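Local coordinates for putative glycyl-glycine endopeptidase lytM (Ruminococcus gnavus, PDB 3NYY), which is probably a metalloendopeptidase of the M23 family, related to enzymes that cut glycine-rich peptide cross-bridges of bacterial cell walls, at residues 142-147 against 194-199; 148-153 against 188-193. All coordinates share one frame; numbering follows the deposited sequence. Where two conformers were deposited one is given.

The chain enters contact 1 on the short strand 141-143, runs through the turn that follows, and passes straight into strand 148-153, the first half of contact 2. It then builds strands 162-166 and 172-178 before returning at residues 188-193, which close contact 2. Residues 194-199 follow at once and close contact 1. The two closures are therefore nested, the 148-153/188-193 pair being the inner one. They also touch: Ser144 O lies 2.8 Å from Gly193 N, and Asp147 OD1 2.9 Å from Ala192 N. Together they join a small three-stranded sheet to the large antiparallel sheet of the M23 domain.

Contact 1. Residues 142-147 against 194-199; sequences VVSMTD and DLLGYM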
loop_
_atom_site.group_PDB
_atom_site.type_symbol
_atom_site.label_atom_id
_atom_site.label_comp_id
_atom_site.label_asym_id
_atom_site.label_seq_id
_atom_site.Cartn_x
_atom_site.Cartn_y
_atom_site.Cartn_z
ATOM N N VAL A 142 11.252 -10.057 -11.713
ATOM C CA VAL A 142 10.341 -10.828 -10.866
ATOM C C VAL A 142 10.868 -12.251 -10.888
ATOM O O VAL A 142 11.055 -12.838 -11.951
ATOM C CB VAL A 142 8.897 -10.723 -11.367
ATOM C CG1 VAL A 142 8.003 -11.662 -10.569
ATOM C CG2 VAL A 142 8.401 -9.226 -11.271
ATOM N N VAL A 143 11.161 -12.779 -9.690
ATOM C CA VAL A 143 11.668 -14.115 -9.517
ATOM C C VAL A 143 10.689 -14.963 -8.736
ATOM O O VAL A 143 9.840 -14.466 -7.980
ATOM C CB VAL A 143 13.030 -14.124 -8.814
ATOM C CG1 VAL A 143 14.039 -13.322 -9.620
ATOM C CG2 VAL A 143 12.930 -13.639 -7.359
ATOM N N SER A 144 10.784 -16.265 -8.930
ATOM C CA SER A 144 9.867 -17.205 -8.306
ATOM C C SER A 144 10.183 -17.292 -6.822
ATOM O O SER A 144 11.319 -17.528 -6.430
ATOM C CB SER A 144 10.026 -18.602 -8.892
ATOM O OG SER A 144 8.994 -19.495 -8.419
HETATM N N MSE A 145 9.166 -17.159 -6.008
HETATM C CA MSE A 145 9.349 -17.249 -4.557
HETATM C C MSE A 145 9.677 -18.668 -4.123
HETATM O O MSE A 145 10.259 -18.863 -3.064
HETATM C CB MSE A 145 8.086 -16.753 -3.856
HETATM C CG MSE A 145 7.833 -15.241 -4.055
HETATM SE SE MSE A 145 6.105 -14.677 -3.367
HETATM C CE MSE A 145 6.516 -14.712 -1.521
ATOM N N THR A 146 9.230 -19.634 -4.919
ATOM C CA THR A 146 9.256 -21.066 -4.590
ATOM C C THR A 146 9.824 -21.897 -5.732
ATOM O O THR A 146 9.883 -21.456 -6.879
ATOM C CB THR A 146 7.802 -21.588 -4.356
ATOM O OG1 THR A 146 7.090 -21.611 -5.608
ATOM C CG2 THR A 146 7.031 -20.672 -3.329
ATOM N N ASP A 147 10.208 -23.130 -5.424
ATOM C CA ASP A 147 10.386 -24.103 -6.463
ATOM C C ASP A 147 8.989 -24.378 -7.011
ATOM O O ASP A 147 7.974 -24.047 -6.377
ATOM C CB ASP A 147 10.925 -25.406 -5.878
ATOM C CG ASP A 147 12.373 -25.346 -5.457
ATOM O OD1 ASP A 147 13.084 -24.360 -5.673
ATOM O OD2 ASP A 147 12.825 -26.389 -4.911
ATOM N N ASP A 194 14.594 -18.188 -9.561
ATOM C CA ASP A 194 14.648 -18.123 -11.036
ATOM C C ASP A 194 13.810 -16.974 -11.566
ATOM O O ASP A 194 12.717 -16.737 -11.084
ATOM C CB ASP A 194 14.146 -19.398 -11.704
ATOM C CG ASP A 194 15.092 -20.582 -11.567
ATOM O OD1 ASP A 194 16.227 -20.413 -11.099
ATOM O OD2 ASP A 194 14.669 -21.692 -11.946
ATOM N N LEU A 195 14.308 -16.341 -12.619
ATOM C CA LEU A 195 13.564 -15.293 -13.289
ATOM C C LEU A 195 12.261 -15.814 -13.872
ATOM O O LEU A 195 12.258 -16.829 -14.572
ATOM C CB LEU A 195 14.430 -14.707 -14.393
ATOM C CG LEU A 195 13.871 -13.455 -15.055
ATOM C CD1 LEU A 195 13.872 -12.210 -14.130
ATOM C CD2 LEU A 195 14.619 -13.133 -16.362
ATOM N N LEU A 196 11.170 -15.116 -13.580
ATOM C CA LEU A 196 9.878 -15.355 -14.227
ATOM C C LEU A 196 9.547 -14.309 -15.297
ATOM O O LEU A 196 8.783 -14.611 -16.224
ATOM C CB LEU A 196 8.734 -15.396 -13.199
ATOM C CG LEU A 196 8.807 -16.505 -12.149
ATOM C CD1 LEU A 196 7.606 -16.435 -11.132
ATOM C CD2 LEU A 196 8.968 -17.921 -12.807
ATOM N N GLY A 197 10.072 -13.084 -15.173
ATOM C CA GLY A 197 9.772 -12.013 -16.115
ATOM C C GLY A 197 10.139 -10.691 -15.465
ATOM O O GLY A 197 10.918 -10.677 -14.517
ATOM N N TYR A 198 9.617 -9.598 -16.018
ATOM C CA TYR A 198 9.882 -8.256 -15.505
ATOM C C TYR A 198 8.601 -7.589 -15.172
ATOM O O TYR A 198 7.594 -7.720 -15.894
ATOM C CB TYR A 198 10.674 -7.389 -16.502
ATOM C CG TYR A 198 12.083 -7.928 -16.650
ATOM C CD1 TYR A 198 12.342 -8.982 -17.535
ATOM C CD2 TYR A 198 13.121 -7.426 -15.884
ATOM C CE1 TYR A 198 13.617 -9.499 -17.654
ATOM C CE2 TYR A 198 14.400 -7.953 -16.002
ATOM C CZ TYR A 198 14.637 -8.978 -16.869
ATOM O OH TYR A 198 15.936 -9.484 -16.971
HETATM N N MSE A 199 8.644 -6.874 -14.045
HETATM C CA MSE A 199 7.482 -6.156 -13.511
HETATM C C MSE A 199 6.964 -5.168 -14.560
HETATM O O MSE A 199 7.755 -4.439 -15.181
HETATM C CB MSE A 199 7.866 -5.391 -12.275
HETATM C CG MSE A 199 6.696 -4.808 -11.532
HETATM SE SE MSE A 199 7.216 -3.576 -10.138
HETATM C CE MSE A 199 7.842 -4.850 -8.916
#
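Val142 O takes two backbone N-H groups from the strand opposite. Leu196 N binds Val142 O at 2.8 Å, nearly straight (164°) and in the carbonyl plane. The bond from Gly197 N to Val142 O is weak, at 3.4 Å. Val142 N in turn donates its N-H to Gly197 O at 2.9 Å. Two residues further on, Ser144 N binds Asp194 O at 2.9 Å, and the CA of Val143 leans on the same oxygen. Asp194 turns its carboxylate elsewhere, to the backbone N of Lys191.

The packing is built around these bonds. The side chain of Leu196 lies along the backbone of Ser144, with CD1 3.7 Å from Ser144 CA. Its CG stands anti to the carbonyl carbon (chi1 -62°), which carries the branch toward the 142-147 segment. Tyr175, Ile165 and Leu184 touch the same side chain. Cutting Leu196 back to an alanine removes CG and both methyls, which is likely to open a gap beside Ser144 and cost Tyr175, Ile165 and Leu184 part of their packing. At the other end, Val142 CG2 rests 3.6 Å from Met199 N and also meets the selenomethionine's CB. Leu195 CD1 touches Val142 O and also covers one face of the Tyr198 ring, displaced toward the rim.

Two residues, Leu196 and Gly197, thus face the single Val142. This is a classic beta bulge, and it shifts the antiparallel register by one within the small sheet formed by strands 141-143, 195-198 and 180-181.

Contact 2. Residues 148-153 against 188-193; sequences GVVTEK and DPVKAG
Gly148 O receives the N-H of Val190 in an almost straight bond (2.9 Å, 172°), the donor standing above the carbonyl plane. Pro189 CA also approaches Gly148 O, at 3.4 Å, in a CA-H...O contact. Gly148 N completes the pair by binding Val190 O at 3.0 Å. Further along, Val150 N reaches Asp188 O at 2.9 Å, close to the direction in which the carbonyl points. The CA of Val149 leans on that oxygen too. The carboxylate of Asp188 turns to the backbone N of Glu185.

The valines pack around this ladder. Val190 CG2 lies over Gly148, 3.7 Å from Gly148 O, where the glycine has no side chain to meet it. With CG1 anti to its carbonyl carbon (chi1 -65°), Val190 reaches diagonally across to Val150 on the neighbouring strand. There its CG1 meets Val150 CG2 at 4.0 Å, the two side chains crossing at about a right angle. Val149 and Pro189, both exposed, lie on the other face of this strand pair.

Strand 189-190 is a short antiparallel partner on one edge of strand 148-153, and strand 162-166 pairs with the other edge. Ile165 of that strand touches both Val150 and Val190, and Leu184 also packs on Val190.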
loop_
_atom_site.group_PDB
_atom_site.type_symbol
_atom_site.label_atom_id
_atom_site.label_comp_id
_atom_site.label_asym_id
_atom_site.label_seq_id
_atom_site.Cartn_x
_atom_site.Cartn_y
_atom_site.Cartn_z
ATOM N N GLY A 148 8.935 -25.018 -8.159
ATOM C CA GLY A 148 7.651 -25.497 -8.661
ATOM C C GLY A 148 7.632 -25.772 -10.127
ATOM O O GLY A 148 8.690 -26.071 -10.720
ATOM N N VAL A 149 6.431 -25.755 -10.703
ATOM C CA VAL A 149 6.225 -26.050 -12.130
ATOM C C VAL A 149 5.378 -24.921 -12.674
ATOM O O VAL A 149 4.472 -24.452 -11.988
ATOM C CB VAL A 149 5.507 -27.407 -12.343
ATOM C CG1 VAL A 149 5.226 -27.624 -13.803
ATOM C CG2 VAL A 149 6.358 -28.570 -11.704
ATOM N N VAL A 150 5.690 -24.460 -13.878
ATOM C CA VAL A 150 4.879 -23.453 -14.563
ATOM C C VAL A 150 3.564 -24.112 -14.971
ATOM O O VAL A 150 3.549 -25.024 -15.804
ATOM C CB VAL A 150 5.564 -22.868 -15.828
ATOM C CG1 VAL A 150 4.643 -21.809 -16.483
ATOM C CG2 VAL A 150 6.942 -22.278 -15.470
ATOM N N THR A 151 2.477 -23.670 -14.357
ATOM C CA THR A 151 1.123 -24.201 -14.516
ATOM C C THR A 151 0.278 -23.423 -15.508
ATOM O O THR A 151 -0.558 -24.006 -16.206
ATOM C CB THR A 151 0.400 -24.184 -13.152
ATOM O OG1 THR A 151 1.165 -24.956 -12.229
ATOM C CG2 THR A 151 -1.038 -24.717 -13.239
ATOM N N GLU A 152 0.436 -22.087 -15.501
ATOM C CA GLU A 152 -0.243 -21.239 -16.469
ATOM C C GLU A 152 0.709 -20.160 -16.939
ATOM O O GLU A 152 1.579 -19.694 -16.173
ATOM C CB GLU A 152 -1.512 -20.619 -15.862
ATOM C CG GLU A 152 -2.650 -21.627 -15.689
ATOM C CD GLU A 152 -3.920 -21.035 -15.107
ATOM O OE1 GLU A 152 -3.830 -20.269 -14.130
ATOM O OE2 GLU A 152 -5.017 -21.352 -15.618
ATOM N N LYS A 153 0.550 -19.752 -18.192
ATOM C CA LYS A 153 1.354 -18.678 -18.760
ATOM C C LYS A 153 0.590 -18.051 -19.902
ATOM O O LYS A 153 0.259 -18.724 -20.886
ATOM C CB LYS A 153 2.686 -19.177 -19.257
ATOM C CG LYS A 153 3.606 -18.050 -19.784
ATOM C CD LYS A 153 4.698 -18.643 -20.655
ATOM C CE LYS A 153 5.644 -17.545 -21.229
ATOM N NZ LYS A 153 6.336 -18.069 -22.432
ATOM N N ASP A 188 7.410 -26.479 -17.463
ATOM C CA ASP A 188 8.813 -26.333 -17.097
ATOM C C ASP A 188 8.961 -26.253 -15.583
ATOM O O ASP A 188 8.190 -25.584 -14.907
ATOM C CB ASP A 188 9.426 -25.076 -17.704
ATOM C CG ASP A 188 9.722 -25.198 -19.208
ATOM O OD1 ASP A 188 9.614 -26.322 -19.773
ATOM O OD2 ASP A 188 10.048 -24.149 -19.795
ATOM N N PRO A 189 9.968 -26.924 -15.043
ATOM C CA PRO A 189 10.300 -26.804 -13.650
ATOM C C PRO A 189 11.029 -25.481 -13.400
ATOM O O PRO A 189 11.794 -25.041 -14.248
ATOM C CB PRO A 189 11.235 -28.010 -13.426
ATOM C CG PRO A 189 11.958 -28.151 -14.739
ATOM C CD PRO A 189 10.902 -27.831 -15.772
ATOM N N VAL A 190 10.807 -24.877 -12.236
ATOM C CA VAL A 190 11.525 -23.694 -11.788
ATOM C C VAL A 190 12.079 -23.948 -10.369
ATOM O O VAL A 190 11.505 -24.738 -9.588
ATOM C CB VAL A 190 10.669 -22.380 -11.800
ATOM C CG1 VAL A 190 10.275 -22.031 -13.260
ATOM C CG2 VAL A 190 9.496 -22.451 -10.880
ATOM N N LYS A 191 13.193 -23.293 -10.069
ATOM C CA LYS A 191 13.742 -23.221 -8.738
ATOM C C LYS A 191 13.467 -21.837 -8.189
ATOM O O LYS A 191 13.440 -20.819 -8.920
ATOM C CB LYS A 191 15.257 -23.503 -8.728
ATOM C CG LYS A 191 15.629 -24.940 -9.108
ATOM C CD LYS A 191 15.190 -25.955 -8.096
ATOM C CE LYS A 191 16.058 -25.910 -6.846
ATOM N NZ LYS A 191 15.793 -27.101 -5.970
ATOM N N ALA A 192 13.257 -21.773 -6.867
ATOM C CA ALA A 192 13.103 -20.477 -6.195
ATOM C C ALA A 192 14.274 -19.576 -6.524
ATOM O O ALA A 192 15.443 -20.014 -6.525
ATOM C CB ALA A 192 12.980 -20.695 -4.690
ATOM N N GLY A 193 13.971 -18.337 -6.867
ATOM C CA GLY A 193 14.965 -17.352 -7.306
ATOM C C GLY A 193 15.138 -17.233 -8.809
ATOM O O GLY A 193 15.731 -16.267 -9.282
#